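Local coordinates for D-alanyl-D-alanine carboxypeptidase (Streptococcus pneumoniae R6, PDB 1XP4), which probably trims the terminal D-alanine from peptidoglycan precursor peptides as a serine-type carboxypeptidase of the S11 family, and so helps regulate cell-wall synthesis, at residues V37-I42 against Y171-V176; E94-A99 against A109-E114. All coordinates share one frame; numbering follows the deposited sequence.

Interaction 1: V37-I42 against Y171-V176. With SO4 (sulfate ion), chain E.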
loop_
_atom_site.group_PDB
_atom_site.type_symbol
_atom_site.label_atom_id
_atom_site.label_comp_id
_atom_site.label_asym_id
_atom_site.label_seq_id
_atom_site.Cartn_x
_atom_site.Cartn_y
_atom_site.Cartn_z
ATOM N N VAL A 37 16.239 -1.448 5.290
ATOM C CA VAL A 37 17.191 -1.579 4.192
ATOM C C VAL A 37 16.805 -0.600 3.092
ATOM O O VAL A 37 15.700 -0.051 3.107
ATOM C CB VAL A 37 17.186 -3.014 3.599
ATOM C CG1 VAL A 37 17.652 -4.021 4.640
ATOM C CG2 VAL A 37 15.785 -3.374 3.109
ATOM N N GLU A 38 17.720 -0.377 2.151
ATOM C CA GLU A 38 17.479 0.523 1.027
ATOM C C GLU A 38 16.252 0.046 0.239
ATOM O O GLU A 38 16.087 -1.156 0.005
ATOM C CB GLU A 38 18.697 0.544 0.099
ATOM C CG GLU A 38 19.965 1.183 0.656
ATOM C CD GLU A 38 20.620 0.390 1.778
ATOM O OE1 GLU A 38 20.557 -0.853 1.757
ATOM O OE2 GLU A 38 21.224 1.014 2.677
ATOM N N ILE A 39 15.402 0.978 -0.187
ATOM C CA ILE A 39 14.197 0.610 -0.933
ATOM C C ILE A 39 14.088 1.322 -2.275
ATOM O O ILE A 39 13.091 1.182 -2.987
ATOM C CB ILE A 39 12.931 0.913 -0.117
ATOM C CG1 ILE A 39 12.922 2.389 0.287
ATOM C CG2 ILE A 39 12.880 0.009 1.116
ATOM C CD1 ILE A 39 11.649 2.834 0.956
ATOM N N ALA A 40 15.127 2.078 -2.613
ATOM C CA ALA A 40 15.177 2.823 -3.861
ATOM C C ALA A 40 13.846 3.506 -4.129
ATOM O O ALA A 40 13.193 3.982 -3.197
ATOM C CB ALA A 40 15.546 1.900 -5.011
ATOM N N SER A 41 13.451 3.536 -5.402
ATOM C CA SER A 41 12.214 4.183 -5.858
ATOM C C SER A 41 10.915 3.783 -5.179
ATOM O O SER A 41 9.878 4.389 -5.446
ATOM C CB SER A 41 12.040 4.006 -7.374
ATOM O OG SER A 41 12.831 4.927 -8.103
ATOM N N ILE A 42 10.942 2.760 -4.333
ATOM C CA ILE A 42 9.723 2.369 -3.641
ATOM C C ILE A 42 9.368 3.563 -2.761
ATOM O O ILE A 42 8.229 3.736 -2.336
ATOM C CB ILE A 42 9.941 1.091 -2.792
ATOM C CG1 ILE A 42 10.090 -0.120 -3.722
ATOM C CG2 ILE A 42 8.772 0.867 -1.853
ATOM C CD1 ILE A 42 10.308 -1.436 -2.993
ATOM N N TYR A 171 8.431 -4.761 6.259
ATOM C CA TYR A 171 7.282 -4.606 7.154
ATOM C C TYR A 171 6.792 -3.163 7.033
ATOM O O TYR A 171 5.605 -2.910 6.798
ATOM C CB TYR A 171 7.718 -4.873 8.596
ATOM C CG TYR A 171 6.631 -4.767 9.640
ATOM C CD1 TYR A 171 5.829 -5.866 9.952
ATOM C CD2 TYR A 171 6.436 -3.584 10.360
ATOM C CE1 TYR A 171 4.865 -5.794 10.960
ATOM C CE2 TYR A 171 5.478 -3.504 11.366
ATOM C CZ TYR A 171 4.698 -4.614 11.661
ATOM O OH TYR A 171 3.760 -4.558 12.668
ATOM N N ASP A 172 7.720 -2.223 7.203
ATOM C CA ASP A 172 7.404 -0.810 7.095
ATOM C C ASP A 172 6.770 -0.502 5.741
ATOM O O ASP A 172 5.750 0.191 5.668
ATOM C CB ASP A 172 8.664 0.037 7.266
ATOM C CG ASP A 172 9.193 0.014 8.682
ATOM O OD1 ASP A 172 8.369 -0.019 9.618
ATOM O OD2 ASP A 172 10.428 0.049 8.864
ATOM N N VAL A 173 7.371 -1.019 4.670
ATOM C CA VAL A 173 6.848 -0.788 3.327
ATOM C C VAL A 173 5.416 -1.290 3.205
ATOM O O VAL A 173 4.563 -0.608 2.636
ATOM C CB VAL A 173 7.717 -1.471 2.265
ATOM C CG1 VAL A 173 7.159 -1.202 0.894
ATOM C CG2 VAL A 173 9.137 -0.941 2.344
ATOM N N ALA A 174 5.157 -2.481 3.741
ATOM C CA ALA A 174 3.823 -3.064 3.704
ATOM C C ALA A 174 2.831 -2.067 4.293
ATOM O O ALA A 174 1.780 -1.795 3.711
ATOM C CB ALA A 174 3.797 -4.354 4.505
ATOM N N ILE A 175 3.169 -1.525 5.456
ATOM C CA ILE A 175 2.309 -0.555 6.115
ATOM C C ILE A 175 2.038 0.613 5.154
ATOM O O ILE A 175 0.887 0.960 4.894
ATOM C CB ILE A 175 2.967 -0.067 7.436
ATOM C CG1 ILE A 175 2.932 -1.214 8.465
ATOM C CG2 ILE A 175 2.265 1.188 7.953
ATOM C CD1 ILE A 175 3.648 -0.940 9.808
ATOM N N VAL A 176 3.099 1.194 4.607
ATOM C CA VAL A 176 2.971 2.295 3.661
ATOM C C VAL A 176 2.036 1.932 2.503
ATOM O O VAL A 176 1.058 2.629 2.220
ATOM C CB VAL A 176 4.351 2.676 3.082
ATOM C CG1 VAL A 176 4.187 3.680 1.935
ATOM C CG2 VAL A 176 5.232 3.250 4.197
HETATM S S SO4 E . 13.068 1.710 -11.210
HETATM O O1 SO4 E . 13.202 1.944 -12.664
HETATM O O2 SO4 E . 11.672 1.937 -10.800
HETATM O O3 SO4 E . 13.450 0.321 -10.880
HETATM O O4 SO4 E . 13.944 2.662 -10.497
#
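Ser41 OG sits where several polar groups converge. It is hydrogen-bonded to Ser104 OG and to Lys44 NZ, and it also lies 3.5 Å from O4 of the sulfate, at best a weak hydrogen bond. The sulfate, probably from the crystallisation liquor, is held as well by the hydroxyls of Thr225 and Thr227. The backbone around Ser41 closes a tight turn, with Ile42 N bonded to Ile39 O at 3.0 Å, and the turn brings both isoleucines round to face helix 170-183.

Across the contact everything is apolar and buried, and Val173 does all the touching from the helix. Its two methyls divide the work. CG1, anti to the backbone N (chi1 -179°), meets Ile42 CG2 at 3.8 Å, and these two side chains stand roughly perpendicular. CG2, on the other branch, reaches Ile39 CG2 at 4.1 Å, where the two side chains lie alongside, running opposite ways. Both isoleucines thus offer the short methyl branch to the valine. Leu168 packs on Ile39 and Val173, while Val236 touches both Ile42 and Val173, tying the cluster to the central antiparallel sheet.

Ser41, the predicted acyl-ester nucleophile, lies between Ile39 and Ile42 in the chain, next to this apolar cluster but not part of its contact with the helix. A serine in the turn leading into helix 44-57, three residues before the lysine that opens it and bonded to a second serine, is consistent with the SxxK active site of penicillin-binding proteins and serine beta-lactamases.

Interaction 2: E94-A99 against A109-E114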
loop_
_atom_site.group_PDB
_atom_site.type_symbol
_atom_site.label_atom_id
_atom_site.label_comp_id
_atom_site.label_asym_id
_atom_site.label_seq_id
_atom_site.Cartn_x
_atom_site.Cartn_y
_atom_site.Cartn_z
ATOM N N GLU A 94 -1.360 15.903 -12.105
ATOM C CA GLU A 94 -1.739 14.597 -12.615
ATOM C C GLU A 94 -0.657 14.075 -13.552
ATOM O O GLU A 94 -0.343 12.887 -13.558
ATOM C CB GLU A 94 -3.080 14.688 -13.358
ATOM C CG GLU A 94 -3.572 13.369 -13.957
ATOM C CD GLU A 94 -4.964 13.473 -14.579
ATOM O OE1 GLU A 94 -5.157 14.306 -15.489
ATOM O OE2 GLU A 94 -5.870 12.718 -14.161
ATOM N N GLU A 95 -0.076 14.964 -14.342
ATOM C CA GLU A 95 0.957 14.541 -15.269
ATOM C C GLU A 95 2.185 14.022 -14.530
ATOM O O GLU A 95 2.721 12.962 -14.866
ATOM C CB GLU A 95 1.325 15.695 -16.205
ATOM C CG GLU A 95 0.147 16.152 -17.049
ATOM C CD GLU A 95 0.541 17.110 -18.152
ATOM O OE1 GLU A 95 1.029 18.222 -17.838
ATOM O OE2 GLU A 95 0.358 16.744 -19.338
ATOM N N LEU A 96 2.622 14.760 -13.515
ATOM C CA LEU A 96 3.781 14.346 -12.733
ATOM C C LEU A 96 3.464 13.079 -11.945
ATOM O O LEU A 96 4.292 12.174 -11.834
ATOM C CB LEU A 96 4.200 15.464 -11.786
ATOM C CG LEU A 96 4.649 16.741 -12.490
ATOM C CD1 LEU A 96 4.947 17.810 -11.453
ATOM C CD2 LEU A 96 5.878 16.449 -13.349
ATOM N N LEU A 97 2.257 13.019 -11.401
ATOM C CA LEU A 97 1.828 11.859 -10.641
ATOM C C LEU A 97 1.921 10.617 -11.522
ATOM O O LEU A 97 2.417 9.570 -11.104
ATOM C CB LEU A 97 0.387 12.046 -10.183
ATOM C CG LEU A 97 0.122 11.907 -8.690
ATOM C CD1 LEU A 97 -1.371 12.080 -8.451
ATOM C CD2 LEU A 97 0.604 10.554 -8.194
ATOM N N GLU A 98 1.433 10.741 -12.746
ATOM C CA GLU A 98 1.461 9.635 -13.681
ATOM C C GLU A 98 2.922 9.311 -13.999
ATOM O O GLU A 98 3.320 8.148 -13.987
ATOM C CB GLU A 98 0.696 10.014 -14.956
ATOM C CG GLU A 98 0.113 8.837 -15.726
ATOM C CD GLU A 98 -1.388 8.967 -15.942
ATOM O OE1 GLU A 98 -2.114 9.229 -14.960
ATOM O OE2 GLU A 98 -1.848 8.797 -17.089
ATOM N N ALA A 99 3.720 10.344 -14.266
ATOM C CA ALA A 99 5.136 10.159 -14.578
ATOM C C ALA A 99 5.887 9.514 -13.405
ATOM O O ALA A 99 6.767 8.672 -13.606
ATOM C CB ALA A 99 5.767 11.490 -14.937
ATOM N N ALA A 109 8.779 13.463 -9.115
ATOM C CA ALA A 109 8.666 13.396 -7.663
ATOM C C ALA A 109 9.113 14.698 -7.011
ATOM O O ALA A 109 8.361 15.311 -6.248
ATOM C CB ALA A 109 9.501 12.235 -7.117
ATOM N N ILE A 110 10.340 15.111 -7.310
ATOM C CA ILE A 110 10.885 16.331 -6.741
ATOM C C ILE A 110 9.960 17.510 -7.002
ATOM O O ILE A 110 9.582 18.233 -6.076
ATOM C CB ILE A 110 12.278 16.643 -7.320
ATOM C CG1 ILE A 110 13.236 15.490 -7.004
ATOM C CG2 ILE A 110 12.806 17.942 -6.739
ATOM C CD1 ILE A 110 14.628 15.669 -7.569
ATOM N N ALA A 111 9.588 17.699 -8.262
ATOM C CA ALA A 111 8.697 18.795 -8.619
ATOM C C ALA A 111 7.452 18.830 -7.719
ATOM O O ALA A 111 7.117 19.873 -7.147
ATOM C CB ALA A 111 8.289 18.678 -10.086
ATOM N N LEU A 112 6.767 17.698 -7.593
ATOM C CA LEU A 112 5.571 17.626 -6.758
ATOM C C LEU A 112 5.873 18.044 -5.315
ATOM O O LEU A 112 5.086 18.754 -4.677
ATOM C CB LEU A 112 5.012 16.202 -6.778
ATOM C CG LEU A 112 4.296 15.773 -8.061
ATOM C CD1 LEU A 112 4.068 14.266 -8.063
ATOM C CD2 LEU A 112 2.981 16.528 -8.179
ATOM N N ALA A 113 7.023 17.596 -4.812
ATOM C CA ALA A 113 7.448 17.892 -3.451
ATOM C C ALA A 113 7.652 19.388 -3.213
ATOM O O ALA A 113 7.190 19.927 -2.205
ATOM C CB ALA A 113 8.731 17.125 -3.130
ATOM N N GLU A 114 8.349 20.052 -4.132
ATOM C CA GLU A 114 8.596 21.486 -4.000
ATOM C C GLU A 114 7.276 22.233 -4.082
ATOM O O GLU A 114 7.085 23.256 -3.428
ATOM C CB GLU A 114 9.519 21.989 -5.105
ATOM C CG GLU A 114 10.902 21.393 -5.084
ATOM C CD GLU A 114 11.867 22.187 -5.936
ATOM O OE1 GLU A 114 11.444 22.684 -7.005
ATOM O OE2 GLU A 114 13.048 22.312 -5.541
#
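Leu96 and Leu112 carry this contact, one from each helix, and the side-chain contacts are apolar. The two lie side by side, each pointing toward the other's helix: Leu96 CB lies against the branch point of its partner, 3.7 Å from Leu112 CG, with both methyls of Leu112 close by. Leu112 CG lies opposite the carbonyl carbon and beside the backbone N (chi1 -74°), which carries the branch out to the CB of Leu96. The outer end of Leu96 reaches the residue just before Leu112, its CD1 lying 3.7 Å from Ala111 CB. In return Leu112 CD1 comes within 4.0 Å of the other helix's backbone at Leu97 N, a van der Waals approach. Phe198, from strand 195-198, also packs on Leu96.

The glutamates take no part in the interface and pair with other parts of the chain. Glu98 OE2 forms a salt bridge with Lys193 NZ, Glu114 OE1 is hydrogen-bonded to Ser69 OG, and Glu95 OE1 accepts from Thr92 N near the start of its own helix.

The short axes approach to 9.4 Å at 139° between their directions. This is an obliquely packed, roughly antiparallel helical hairpin, and Ser104, a predicted active-site residue, lies in its connection, within the helical part of the carboxypeptidase domain.

In the fold
Interaction 2 is nested along the chain inside the loop that interaction 1 closes: 37-42 comes first, then 94-99 and 109-114, and finally 171-176. All four segments lie within the carboxypeptidase family region. The centres of the two contacts are about 19 Å apart and their nearest atoms about 8 Å, so they do not touch. Interaction 1 lies against the five-stranded antiparallel sheet, whereas interaction 2 joins two helices of the helical part. What relates them is the predicted active site: Ser41 belongs to interaction 1, and Ser104, another predicted active-site residue, sits in the connection between helices 93-103 and 106-117. The catalytic groups are thus probably assembled where the two parts of the fold meet.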